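Local coordinates for protein putative sporulation-specific glycosylase YdhD (Bacillus subtilis subsp. subtilis str. 168, PDB 3CZ8) that probably hydrolyses glycosidic bonds during sporulation, this chain being the family 18 glycoside hydrolase domain of a longer protein that also has LysM repeats, at residues A30-S35 with T61-R66; S37-H42 with G304-T309; L11-L16 with Y177-A182; A71-L76 with N101-L106. The protein carries 1 engineered substitution. One frame throughout, in Å; residues are numbered along the deposited sequence.

Interaction 1 (A30-S35 with T61-R66)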
loop_
_atom_site.group_PDB
_atom_site.type_symbol
_atom_site.label_atom_id
_atom_site.label_comp_id
_atom_site.label_asym_id
_atom_site.label_seq_id
_atom_site.Cartn_x
_atom_site.Cartn_y
_atom_site.Cartn_z
ATOM N N ALA A 30 -16.719 15.866 21.560
ATOM C CA ALA A 30 -16.080 14.804 22.343
ATOM C C ALA A 30 -14.588 14.677 22.022
ATOM O O ALA A 30 -14.185 14.963 20.890
ATOM C CB ALA A 30 -16.801 13.474 22.097
ATOM N N PRO A 31 -13.763 14.273 23.020
ATOM C CA PRO A 31 -12.338 14.000 22.782
ATOM C C PRO A 31 -12.139 12.900 21.741
ATOM O O PRO A 31 -12.857 11.893 21.765
ATOM C CB PRO A 31 -11.825 13.544 24.158
ATOM C CG PRO A 31 -13.048 13.148 24.921
ATOM C CD PRO A 31 -14.115 14.074 24.441
ATOM N N TYR A 32 -11.184 13.106 20.833
ATOM C CA TYR A 32 -11.013 12.224 19.674
ATOM C C TYR A 32 -10.557 10.814 20.053
ATOM O O TYR A 32 -9.785 10.625 20.992
ATOM C CB TYR A 32 -10.094 12.845 18.615
ATOM C CG TYR A 32 -10.680 14.053 17.903
ATOM C CD1 TYR A 32 -9.859 14.935 17.202
ATOM C CD2 TYR A 32 -12.055 14.320 17.936
ATOM C CE1 TYR A 32 -10.390 16.047 16.548
ATOM C CE2 TYR A 32 -12.591 15.429 17.290
ATOM C CZ TYR A 32 -11.755 16.288 16.597
ATOM O OH TYR A 32 -12.286 17.389 15.953
ATOM N N SER A 33 -11.063 9.838 19.308
ATOM C CA SER A 33 -10.905 8.428 19.631
ATOM C C SER A 33 -9.911 7.709 18.705
ATOM O O SER A 33 -9.620 6.519 18.890
ATOM C CB SER A 33 -12.281 7.757 19.576
ATOM O OG SER A 33 -12.193 6.355 19.712
ATOM N N SER A 34 -9.387 8.431 17.717
ATOM C CA SER A 34 -8.458 7.849 16.755
ATOM C C SER A 34 -7.381 8.840 16.349
ATOM O O SER A 34 -7.472 10.029 16.647
ATOM C CB SER A 34 -9.212 7.341 15.522
ATOM O OG SER A 34 -8.362 6.577 14.682
ATOM N N SER A 35 -6.351 8.338 15.678
ATOM C CA SER A 35 -5.285 9.194 15.181
ATOM C C SER A 35 -4.701 8.651 13.887
ATOM O O SER A 35 -4.890 7.484 13.555
ATOM C CB SER A 35 -4.192 9.405 16.238
ATOM O OG SER A 35 -3.666 8.173 16.696
ATOM N N THR A 61 -7.694 17.594 6.215
ATOM C CA THR A 61 -8.642 16.509 5.951
ATOM C C THR A 61 -8.851 15.631 7.187
ATOM O O THR A 61 -9.984 15.258 7.497
ATOM C CB THR A 61 -8.177 15.642 4.749
ATOM O OG1 THR A 61 -7.834 16.494 3.649
ATOM C CG2 THR A 61 -9.267 14.667 4.305
ATOM N N THR A 62 -7.757 15.326 7.890
ATOM C CA THR A 62 -7.802 14.493 9.099
ATOM C C THR A 62 -8.623 15.158 10.210
ATOM O O THR A 62 -9.493 14.518 10.806
ATOM C CB THR A 62 -6.377 14.131 9.616
ATOM O OG1 THR A 62 -5.569 13.663 8.528
ATOM C CG2 THR A 62 -6.437 13.045 10.679
ATOM N N TRP A 63 -8.355 16.441 10.460
ATOM C CA TRP A 63 -9.103 17.223 11.453
ATOM C C TRP A 63 -10.605 17.226 11.189
ATOM O O TRP A 63 -11.397 16.999 12.107
ATOM C CB TRP A 63 -8.610 18.671 11.496
ATOM C CG TRP A 63 -7.354 18.921 12.292
ATOM C CD1 TRP A 63 -6.212 19.528 11.841
ATOM C CD2 TRP A 63 -7.123 18.614 13.677
ATOM N NE1 TRP A 63 -5.283 19.606 12.854
ATOM C CE2 TRP A 63 -5.818 19.063 13.992
ATOM C CE3 TRP A 63 -7.889 18.006 14.685
ATOM C CZ2 TRP A 63 -5.260 18.909 15.261
ATOM C CZ3 TRP A 63 -7.328 17.857 15.954
ATOM C CH2 TRP A 63 -6.031 18.309 16.226
ATOM N N GLN A 64 -10.978 17.463 9.929
ATOM C CA GLN A 64 -12.379 17.489 9.491
ATOM C C GLN A 64 -13.106 16.157 9.671
ATOM O O GLN A 64 -14.332 16.125 9.782
ATOM C CB GLN A 64 -12.473 17.947 8.032
ATOM C CG GLN A 64 -12.291 19.452 7.840
ATOM C CD GLN A 64 -11.838 19.831 6.436
ATOM O OE1 GLN A 64 -11.716 18.979 5.553
ATOM N NE2 GLN A 64 -11.582 21.118 6.228
ATOM N N ARG A 65 -12.344 15.066 9.714
ATOM C CA ARG A 65 -12.892 13.725 9.914
ATOM C C ARG A 65 -13.003 13.333 11.395
ATOM O O ARG A 65 -13.420 12.213 11.720
ATOM C CB ARG A 65 -12.062 12.702 9.132
ATOM C CG ARG A 65 -12.316 12.731 7.620
ATOM C CD ARG A 65 -11.173 12.122 6.803
ATOM N NE ARG A 65 -10.936 10.709 7.102
ATOM C CZ ARG A 65 -9.849 10.237 7.709
ATOM N NH1 ARG A 65 -8.879 11.061 8.086
ATOM N NH2 ARG A 65 -9.729 8.936 7.936
ATOM N N ARG A 66 -12.643 14.272 12.275
ATOM C CA ARG A 66 -12.665 14.102 13.745
ATOM C C ARG A 66 -11.692 13.021 14.238
ATOM O O ARG A 66 -12.018 12.184 15.085
ATOM C CB ARG A 66 -14.094 13.898 14.286
ATOM C CG ARG A 66 -15.006 15.112 14.105
ATOM C CD ARG A 66 -16.310 14.963 14.884
ATOM N NE ARG A 66 -16.086 14.956 16.332
ATOM C CZ ARG A 66 -17.042 14.821 17.249
ATOM N NH1 ARG A 66 -16.723 14.828 18.536
ATOM N NH2 ARG A 66 -18.312 14.681 16.889
#

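Interaction 2 (S37-H42 with G304-T309)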
loop_
_atom_site.group_PDB
_atom_site.type_symbol
_atom_site.label_atom_id
_atom_site.label_comp_id
_atom_site.label_asym_id
_atom_site.label_seq_id
_atom_site.Cartn_x
_atom_site.Cartn_y
_atom_site.Cartn_z
ATOM N N SER A 37 -0.859 8.891 12.101
ATOM C CA SER A 37 0.515 9.366 12.163
ATOM C C SER A 37 1.098 9.390 10.759
ATOM O O SER A 37 1.376 8.341 10.174
ATOM C CB SER A 37 1.356 8.500 13.105
ATOM O OG SER A 37 0.650 8.223 14.304
ATOM N N ILE A 38 1.311 10.575 10.241
ATOM C CA ILE A 38 1.809 10.763 8.910
ATOM C C ILE A 38 3.311 10.625 8.804
ATOM O O ILE A 38 4.016 11.306 9.461
ATOM C CB ILE A 38 1.369 12.104 8.342
ATOM C CG1 ILE A 38 -0.131 12.205 8.318
ATOM C CG2 ILE A 38 1.878 12.283 6.971
ATOM C CD1 ILE A 38 -0.602 13.520 8.282
ATOM N N PHE A 39 3.780 9.756 7.928
ATOM C CA PHE A 39 5.197 9.513 7.753
ATOM C C PHE A 39 5.812 10.507 6.799
ATOM O O PHE A 39 5.146 10.982 5.968
ATOM C CB PHE A 39 5.452 8.077 7.319
ATOM C CG PHE A 39 5.496 7.118 8.452
ATOM C CD1 PHE A 39 6.679 6.602 8.891
ATOM C CD2 PHE A 39 4.361 6.760 9.113
ATOM C CE1 PHE A 39 6.702 5.767 9.942
ATOM C CE2 PHE A 39 4.419 5.929 10.154
ATOM C CZ PHE A 39 5.580 5.434 10.559
ATOM N N GLU A 40 7.096 10.784 6.877
ATOM C CA GLU A 40 7.819 11.097 8.076
ATOM C C GLU A 40 8.473 12.464 7.960
ATOM O O GLU A 40 8.611 12.978 6.878
ATOM C CB GLU A 40 8.902 10.071 8.245
ATOM C CG GLU A 40 9.603 9.782 6.976
ATOM C CD GLU A 40 10.892 10.510 6.846
ATOM O OE1 GLU A 40 11.300 10.775 5.728
ATOM O OE2 GLU A 40 11.497 10.810 7.867
ATOM N N TYR A 41 8.870 13.036 9.086
ATOM C CA TYR A 41 9.936 14.018 9.146
ATOM C C TYR A 41 11.176 13.421 9.744
ATOM O O TYR A 41 11.090 12.693 10.673
ATOM C CB TYR A 41 9.523 15.202 10.000
ATOM C CG TYR A 41 8.459 16.085 9.425
ATOM C CD1 TYR A 41 7.138 15.764 9.550
ATOM C CD2 TYR A 41 8.781 17.260 8.781
ATOM C CE1 TYR A 41 6.198 16.547 9.057
ATOM C CE2 TYR A 41 7.847 18.050 8.290
ATOM C CZ TYR A 41 6.552 17.696 8.427
ATOM O OH TYR A 41 5.564 18.468 7.928
ATOM N N HIS A 42 12.331 13.737 9.210
ATOM C CA HIS A 42 13.539 13.190 9.746
ATOM C C HIS A 42 14.493 14.223 10.323
ATOM O O HIS A 42 14.409 15.386 10.015
ATOM C CB HIS A 42 14.238 12.267 8.746
ATOM C CG HIS A 42 14.328 12.832 7.372
ATOM N ND1 HIS A 42 13.296 12.762 6.474
ATOM C CD2 HIS A 42 15.317 13.503 6.751
ATOM C CE1 HIS A 42 13.640 13.372 5.363
ATOM N NE2 HIS A 42 14.863 13.831 5.507
ATOM N N GLY A 304 -3.402 -1.017 16.227
ATOM C CA GLY A 304 -2.887 -0.042 15.258
ATOM C C GLY A 304 -2.555 -0.706 13.930
ATOM O O GLY A 304 -2.076 -1.839 13.906
ATOM N N ALA A 305 -2.810 -0.010 12.823
ATOM C CA ALA A 305 -2.604 -0.587 11.486
ATOM C C ALA A 305 -2.165 0.442 10.448
ATOM O O ALA A 305 -2.002 1.624 10.763
ATOM C CB ALA A 305 -3.852 -1.317 11.022
ATOM N N TRP A 306 -1.978 -0.012 9.210
ATOM C CA TRP A 306 -1.365 0.818 8.169
ATOM C C TRP A 306 -2.297 1.129 7.005
ATOM O O TRP A 306 -3.111 0.300 6.606
ATOM C CB TRP A 306 -0.107 0.133 7.635
ATOM C CG TRP A 306 0.879 -0.228 8.701
ATOM C CD1 TRP A 306 0.957 -1.416 9.385
ATOM C CD2 TRP A 306 1.931 0.597 9.208
ATOM N NE1 TRP A 306 1.995 -1.373 10.283
ATOM C CE2 TRP A 306 2.608 -0.148 10.197
ATOM C CE3 TRP A 306 2.371 1.900 8.920
ATOM C CZ2 TRP A 306 3.704 0.362 10.900
ATOM C CZ3 TRP A 306 3.455 2.406 9.622
ATOM C CH2 TRP A 306 4.111 1.636 10.603
ATOM N N GLN A 307 -2.161 2.335 6.462
ATOM C CA GLN A 307 -2.880 2.723 5.251
ATOM C C GLN A 307 -1.959 3.475 4.294
ATOM O O GLN A 307 -1.028 4.169 4.721
ATOM C CB GLN A 307 -4.129 3.550 5.585
ATOM C CG GLN A 307 -3.913 4.590 6.664
ATOM C CD GLN A 307 -5.132 5.454 6.942
ATOM O OE1 GLN A 307 -6.273 5.043 6.727
ATOM N NE2 GLN A 307 -4.890 6.661 7.441
ATOM N N LEU A 308 -2.210 3.307 3.001
ATOM C CA LEU A 308 -1.476 4.016 1.959
ATOM C C LEU A 308 -2.437 4.901 1.193
ATOM O O LEU A 308 -3.455 4.423 0.690
ATOM C CB LEU A 308 -0.803 3.038 0.991
ATOM C CG LEU A 308 0.560 2.398 1.299
ATOM C CD1 LEU A 308 1.634 3.450 1.614
ATOM C CD2 LEU A 308 0.490 1.317 2.392
ATOM N N THR A 309 -2.117 6.188 1.109
ATOM C CA THR A 309 -2.973 7.144 0.413
ATOM C C THR A 309 -2.227 7.809 -0.741
ATOM O O THR A 309 -1.247 8.532 -0.534
ATOM C CB THR A 309 -3.576 8.185 1.388
ATOM O OG1 THR A 309 -4.398 7.506 2.349
ATOM C CG2 THR A 309 -4.427 9.210 0.647
#

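Interaction 3 (L11-L16 with Y177-A182)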
loop_
_atom_site.group_PDB
_atom_site.type_symbol
_atom_site.label_atom_id
_atom_site.label_comp_id
_atom_site.label_asym_id
_atom_site.label_seq_id
_atom_site.Cartn_x
_atom_site.Cartn_y
_atom_site.Cartn_z
ATOM N N LEU A 11 2.488 6.814 3.468
ATOM C CA LEU A 11 2.268 5.865 4.551
ATOM C C LEU A 11 1.800 6.586 5.811
ATOM O O LEU A 11 2.342 7.624 6.187
ATOM C CB LEU A 11 3.535 5.048 4.841
ATOM C CG LEU A 11 3.427 3.901 5.854
ATOM C CD1 LEU A 11 2.627 2.726 5.283
ATOM C CD2 LEU A 11 4.804 3.442 6.302
ATOM N N SER A 12 0.780 6.028 6.447
ATOM C CA SER A 12 0.361 6.498 7.748
ATOM C C SER A 12 -0.083 5.353 8.653
ATOM O O SER A 12 -0.589 4.333 8.180
ATOM C CB SER A 12 -0.725 7.572 7.620
ATOM O OG SER A 12 -1.955 7.023 7.200
ATOM N N PHE A 13 0.138 5.535 9.953
ATOM C CA PHE A 13 -0.254 4.580 10.984
ATOM C C PHE A 13 -1.522 5.067 11.689
ATOM O O PHE A 13 -1.578 6.197 12.179
ATOM C CB PHE A 13 0.894 4.414 11.983
ATOM C CG PHE A 13 0.671 3.336 13.009
ATOM C CD1 PHE A 13 0.263 3.665 14.302
ATOM C CD2 PHE A 13 0.886 1.994 12.689
ATOM C CE1 PHE A 13 0.069 2.675 15.263
ATOM C CE2 PHE A 13 0.701 0.995 13.646
ATOM C CZ PHE A 13 0.290 1.339 14.934
ATOM N N TYR A 14 -2.543 4.220 11.739
ATOM C CA TYR A 14 -3.825 4.657 12.277
ATOM C C TYR A 14 -4.360 3.755 13.370
ATOM O O TYR A 14 -4.072 2.559 13.406
ATOM C CB TYR A 14 -4.855 4.917 11.156
ATOM C CG TYR A 14 -5.585 3.696 10.635
ATOM C CD1 TYR A 14 -6.908 3.457 10.993
ATOM C CD2 TYR A 14 -4.963 2.793 9.772
ATOM C CE1 TYR A 14 -7.593 2.356 10.516
ATOM C CE2 TYR A 14 -5.647 1.672 9.289
ATOM C CZ TYR A 14 -6.959 1.461 9.672
ATOM O OH TYR A 14 -7.652 0.366 9.212
ATOM N N VAL A 15 -5.140 4.347 14.266
ATOM C CA VAL A 15 -5.564 3.683 15.491
ATOM C C VAL A 15 -7.004 3.174 15.385
ATOM O O VAL A 15 -7.915 3.928 15.035
ATOM C CB VAL A 15 -5.354 4.626 16.711
ATOM C CG1 VAL A 15 -5.950 4.053 17.971
ATOM C CG2 VAL A 15 -3.863 4.884 16.922
ATOM N N LEU A 16 -7.181 1.881 15.663
ATOM C CA LEU A 16 -8.487 1.215 15.651
ATOM C C LEU A 16 -8.853 0.851 17.079
ATOM O O LEU A 16 -8.427 -0.194 17.581
ATOM C CB LEU A 16 -8.431 -0.066 14.807
ATOM C CG LEU A 16 -8.187 0.098 13.308
ATOM C CD1 LEU A 16 -7.254 -0.973 12.799
ATOM C CD2 LEU A 16 -9.503 0.094 12.539
ATOM N N TYR A 177 0.720 7.783 24.797
ATOM C CA TYR A 177 0.409 6.475 24.213
ATOM C C TYR A 177 1.640 5.765 23.650
ATOM O O TYR A 177 2.555 6.395 23.129
ATOM C CB TYR A 177 -0.686 6.592 23.132
ATOM C CG TYR A 177 -2.017 7.102 23.657
ATOM C CD1 TYR A 177 -2.923 6.246 24.274
ATOM C CD2 TYR A 177 -2.357 8.450 23.543
ATOM C CE1 TYR A 177 -4.140 6.722 24.769
ATOM C CE2 TYR A 177 -3.558 8.934 24.033
ATOM C CZ TYR A 177 -4.446 8.068 24.641
ATOM O OH TYR A 177 -5.638 8.562 25.123
ATOM N N MET A 178 1.642 4.440 23.750
ATOM C CA MET A 178 2.750 3.629 23.263
ATOM C C MET A 178 2.235 2.719 22.164
ATOM O O MET A 178 1.341 1.897 22.396
ATOM C CB MET A 178 3.357 2.815 24.417
ATOM C CG MET A 178 4.549 1.920 24.068
ATOM S SD MET A 178 5.213 0.977 25.482
ATOM C CE MET A 178 5.737 2.319 26.509
ATOM N N PHE A 179 2.778 2.896 20.958
ATOM C CA PHE A 179 2.435 2.033 19.839
ATOM C C PHE A 179 3.473 0.920 19.801
ATOM O O PHE A 179 4.634 1.152 19.464
ATOM C CB PHE A 179 2.448 2.791 18.495
ATOM C CG PHE A 179 1.545 4.011 18.427
ATOM C CD1 PHE A 179 0.422 4.151 19.240
ATOM C CD2 PHE A 179 1.812 5.005 17.486
ATOM C CE1 PHE A 179 -0.398 5.269 19.140
ATOM C CE2 PHE A 179 0.995 6.123 17.376
ATOM C CZ PHE A 179 -0.111 6.251 18.205
ATOM N N ILE A 180 3.062 -0.291 20.151
ATOM C CA ILE A 180 3.997 -1.405 20.178
ATOM C C ILE A 180 3.960 -2.104 18.840
ATOM O O ILE A 180 2.920 -2.600 18.423
ATOM C CB ILE A 180 3.708 -2.393 21.331
ATOM C CG1 ILE A 180 3.885 -1.688 22.677
ATOM C CG2 ILE A 180 4.635 -3.612 21.242
ATOM C CD1 ILE A 180 3.378 -2.480 23.821
ATOM N N MET A 181 5.099 -2.123 18.157
ATOM C CA MET A 181 5.160 -2.695 16.823
ATOM C C MET A 181 5.391 -4.200 16.912
ATOM O O MET A 181 6.510 -4.690 16.746
ATOM C CB MET A 181 6.197 -1.952 15.968
ATOM C CG MET A 181 5.919 -0.436 15.816
ATOM S SD MET A 181 4.350 0.064 15.022
ATOM C CE MET A 181 3.234 0.193 16.362
ATOM N N ALA A 182 4.302 -4.920 17.191
ATOM C CA ALA A 182 4.349 -6.344 17.514
ATOM C C ALA A 182 4.320 -7.220 16.261
ATOM O O ALA A 182 3.318 -7.884 15.971
ATOM C CB ALA A 182 3.210 -6.708 18.461
#

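Interaction 4 (A71-L76 with N101-L106)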
loop_
_atom_site.group_PDB
_atom_site.type_symbol
_atom_site.label_atom_id
_atom_site.label_comp_id
_atom_site.label_asym_id
_atom_site.label_seq_id
_atom_site.Cartn_x
_atom_site.Cartn_y
_atom_site.Cartn_z
ATOM N N ALA A 71 2.282 14.080 13.629
ATOM C CA ALA A 71 3.502 14.128 12.831
ATOM C C ALA A 71 4.451 13.022 13.265
ATOM O O ALA A 71 4.778 12.906 14.445
ATOM C CB ALA A 71 4.184 15.478 12.994
ATOM N N THR A 72 4.910 12.209 12.319
ATOM C CA THR A 72 5.891 11.186 12.649
ATOM C C THR A 72 7.298 11.750 12.501
ATOM O O THR A 72 7.658 12.290 11.455
ATOM C CB THR A 72 5.716 9.910 11.808
ATOM O OG1 THR A 72 4.357 9.480 11.896
ATOM C CG2 THR A 72 6.614 8.794 12.313
ATOM N N ILE A 73 8.075 11.618 13.571
ATOM C CA ILE A 73 9.441 12.098 13.620
ATOM C C ILE A 73 10.357 10.878 13.692
ATOM O O ILE A 73 10.228 10.052 14.599
ATOM C CB ILE A 73 9.676 13.042 14.847
ATOM C CG1 ILE A 73 8.490 13.995 15.070
ATOM C CG2 ILE A 73 10.999 13.799 14.716
ATOM C CD1 ILE A 73 8.226 15.010 13.943
ATOM N N THR A 74 11.262 10.759 12.719
ATOM C CA THR A 74 12.129 9.581 12.592
ATOM C C THR A 74 13.602 9.954 12.497
ATOM O O THR A 74 13.944 11.121 12.293
ATOM C CB THR A 74 11.803 8.740 11.327
ATOM O OG1 THR A 74 12.252 9.437 10.159
ATOM C CG2 THR A 74 10.306 8.434 11.205
ATOM N N ASN A 75 14.462 8.945 12.642
ATOM C CA ASN A 75 15.890 9.070 12.351
ATOM C C ASN A 75 16.272 8.380 11.027
ATOM O O ASN A 75 17.286 7.682 10.928
ATOM C CB ASN A 75 16.745 8.558 13.517
ATOM C CG ASN A 75 16.404 7.129 13.928
ATOM O OD1 ASN A 75 15.244 6.715 13.899
ATOM N ND2 ASN A 75 17.422 6.376 14.332
ATOM N N LEU A 76 15.454 8.598 10.006
ATOM C CA LEU A 76 15.682 7.981 8.709
ATOM C C LEU A 76 16.717 8.731 7.884
ATOM O O LEU A 76 16.791 9.958 7.931
ATOM C CB LEU A 76 14.369 7.848 7.932
ATOM C CG LEU A 76 13.509 6.627 8.278
ATOM C CD1 LEU A 76 12.141 6.772 7.700
ATOM C CD2 LEU A 76 14.122 5.345 7.780
ATOM N N ASN A 101 12.337 21.882 20.727
ATOM C CA ASN A 101 11.785 23.155 20.257
ATOM C C ASN A 101 11.298 23.097 18.812
ATOM O O ASN A 101 10.225 23.623 18.502
ATOM C CB ASN A 101 12.792 24.302 20.441
ATOM C CG ASN A 101 13.005 24.668 21.903
ATOM O OD1 ASN A 101 12.072 24.647 22.707
ATOM N ND2 ASN A 101 14.242 25.003 22.249
ATOM N N ASN A 102 12.081 22.453 17.944
ATOM C CA ASN A 102 11.713 22.273 16.533
ATOM C C ASN A 102 10.461 21.436 16.324
ATOM O O ASN A 102 9.657 21.747 15.446
ATOM C CB ASN A 102 12.866 21.667 15.740
ATOM C CG ASN A 102 14.006 22.639 15.538
ATOM O OD1 ASN A 102 13.820 23.859 15.571
ATOM N ND2 ASN A 102 15.200 22.103 15.338
ATOM N N ILE A 103 10.307 20.382 17.131
ATOM C CA ILE A 103 9.116 19.525 17.096
ATOM C C ILE A 103 7.877 20.321 17.515
ATOM O O ILE A 103 6.812 20.188 16.899
ATOM C CB ILE A 103 9.282 18.244 17.973
ATOM C CG1 ILE A 103 10.193 17.221 17.290
ATOM C CG2 ILE A 103 7.940 17.586 18.248
ATOM C CD1 ILE A 103 10.715 16.138 18.227
ATOM N N TYR A 104 8.026 21.155 18.546
ATOM C CA TYR A 104 6.955 22.066 18.955
ATOM C C TYR A 104 6.622 23.054 17.840
ATOM O O TYR A 104 5.447 23.275 17.541
ATOM C CB TYR A 104 7.294 22.825 20.251
ATOM C CG TYR A 104 6.131 23.666 20.738
ATOM C CD1 TYR A 104 6.009 25.011 20.372
ATOM C CD2 TYR A 104 5.133 23.110 21.535
ATOM C CE1 TYR A 104 4.928 25.777 20.794
ATOM C CE2 TYR A 104 4.051 23.870 21.967
ATOM C CZ TYR A 104 3.955 25.201 21.592
ATOM O OH TYR A 104 2.886 25.958 22.019
ATOM N N ASP A 105 7.657 23.643 17.240
ATOM C CA ASP A 105 7.483 24.593 16.135
ATOM C C ASP A 105 6.812 23.935 14.937
ATOM O O ASP A 105 6.031 24.578 14.243
ATOM C CB ASP A 105 8.823 25.208 15.710
ATOM C CG ASP A 105 9.385 26.178 16.742
ATOM O OD1 ASP A 105 10.581 26.522 16.627
ATOM O OD2 ASP A 105 8.647 26.592 17.663
ATOM N N LEU A 106 7.115 22.655 14.715
ATOM C CA LEU A 106 6.485 21.867 13.661
ATOM C C LEU A 106 4.987 21.677 13.887
ATOM O O LEU A 106 4.196 21.932 12.986
ATOM C CB LEU A 106 7.166 20.501 13.516
ATOM C CG LEU A 106 6.951 19.783 12.183
ATOM C CD1 LEU A 106 7.989 20.245 11.170
ATOM C CD2 LEU A 106 7.019 18.285 12.369
#

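Interaction 1 (A30-S35 with T61-R66)
Tyr-32 and Arg-66 bring the two backbones nearest, 6.4 Å from CA to CA, where loop 30-35 runs past the C-terminal end of helix 56-64. Arg-66 leaves the helix with a positive phi of 64°, and its N to Trp-63 O (3.0 Å) is one of the two bonds back into the last turn that make a Schellman motif. That turn lies against the phenol: Arg-66 C sits 3.7 Å above the plane of the Tyr-32 ring, over its centre. A broad flat ring suits this place, giving a face to the turn and an edge to Trp-63, whose CZ3 meets Tyr-32 CE1 at 3.6 Å, while Trp-63 NE1 turns to Gly-111 O. Helix 56-64 links the parallel strands 35-42 and 68-77, a beta-alpha-beta unit of the TIM barrel, and the contact lies beside their starts, remote from the catalytic face. The Arg-66 chain bends at chi3 (66°) to carry its guanidinium past Tyr-32 CE2, 3.7 Å from NE, the ring and guanidinium planes 57° apart. Its NH1 then gives a weak bond to Ala-30 O (3.5 Å). A serine at Tyr-32 would probably leave Arg-66 C without the ring that lies over it and the Trp-63 edge without its aromatic neighbour. Arg-66 also packs on Gln-274 of the second subunit, its long charged chain suiting a partly exposed place.

Interaction 2 (S37-H42 with G304-T309)
Phe-39 and Trp-306 both set CG anti to the carbonyl carbon and beside the backbone N (chi1 -84° and -54°), and these torsions swing their rings toward each other from strands that do not pair directly. Strand 9-17 lies between them, hydrogen-bonded antiparallel to both 35-42 and 302-310, and two large aromatics span it. Phe-39 CE2 reaches Trp-306 CZ3 at 3.7 Å, with Phe-39 CZ close behind at 3.8 Å from the same CZ3. It is the outer rim of the indole six-membered ring that is touched, near its plane. The rings are oblique, planes 50° apart and centroids 5.7 Å apart. At the far side of the indole, NE1 is spent on Val-221 O, which helps set how the ring is turned. Phe-39 lies about 6 Å from Glu-120, the predicted proton donor, between side chains. In family 18 chitinases a tryptophan on the last barrel strand commonly floors the sugar site, and the position of Trp-306 is consistent with that role. Since carbon meets carbon here, the contact is dispersive and sets little direction, and the indole's orientation probably owes more to the Val-221 bond and to Phe-13, which it meets edge-to-face.

Interaction 3 (L11-L16 with Y177-A182)
Phe-13 is the bump of this contact, and the hollow it fills lies between Phe-179 and Met-181. Its CG stands opposite the backbone N (chi1 -173°), which sends the ring across from strand 9-17 toward strand 177-181. There CE1 rides over one face of the Phe-179 ring, 3.6 Å above the plane and displaced toward the rim. The two side chains run past one another from opposing strands, and their rings stay oblique, planes 40° apart. Met-181, bent at chi2 and chi3, sets its methyl against the next part of the Phe-13 rim, CE to CZ 3.5 Å, with SD 4.6 Å from the ring centroid in an oblique Met-aromatic contact. The strand axes stay 10.5 Å apart at closest, 112° in direction, because they face each other across the interior of the TIM barrel. Unbranched methionine suits such a filler, bending to the shape left by flat rings, and its side chain lies about 6 Å from that of Glu-120, the predicted proton donor. Replacing Phe-13 by alanine would probably open a gap between the strands, leaving the Phe-179 face and the Met-181 methyl without their partner. Farther along, Val-15 CG2 approaches Phe-179 CE1 (4.1 Å), crossing that side chain at about a right angle.

Interaction 4 (A71-L76 with N101-L106)
Leu-106, which meets both Ala-71 and Ile-73, has its backbone N bonded to Asn-102 O at 2.8 Å, the ordinary helical bond that holds this turn in shape. From that turn its CG extends anti to the backbone N (chi1 -160°), and CD2 lands between two residues of the strand: 3.8 Å from Ile-73 CD1, which it meets tip to tip, and 4.0 Å from Ala-71 CB. One turn back along helix 93-110, Ile-103 CD1 approaches Ile-73 CG2 at 4.2 Å, so the branched isoleucine gives one arm to each helical neighbour. Small Ala-71 leaves room for the leucine branch, and the beta-branched Ile-73 suits an extended strand. Helix and strand run nearly antiparallel (155°), their axes 10.7 Å apart. This is the layer packing of a beta-alpha-beta crossover, for the helix leads back to strand 114-118, the parallel neighbour of 68-77. Just beyond, Asn-75 ND2 bonds both Ser-82 O and Glu-120 O, the backbone of the predicted proton donor. The strand is thus two-sided: methyl groups alone meet the helix, a contact that rests on close fit and exclusion of water, whereas the hydroxyls of Thr-72 and Thr-74 bond to strand 35-42, at Ile-38 (weakly) and Glu-40.

Overall arrangement
All four contacts belong to one TIM barrel. Strands 302-310, 9-17, 35-42 and 68-77 lie side by side in its sheet, and interactions 2, 3 and 4 draw on them. Interactions 2 and 3 are closest, centres 9 Å apart, and share the barrel interior near the predicted proton donor; interaction 4 lies 14 Å from interaction 2, between the barrel wall and its outer helices. Interaction 1 is peripheral, 16 Å from both 2 and 3, yet joined to 3 where Ser-34 OG bonds Val-15 O. Interactions 1, 2 and 3 also touch the second subunit. Along the chain 11-16 comes first and 304-309 last; their strands, 9-17 and 302-310, pair and close the barrel, and interactions 2 and 3 pack side chains inside it.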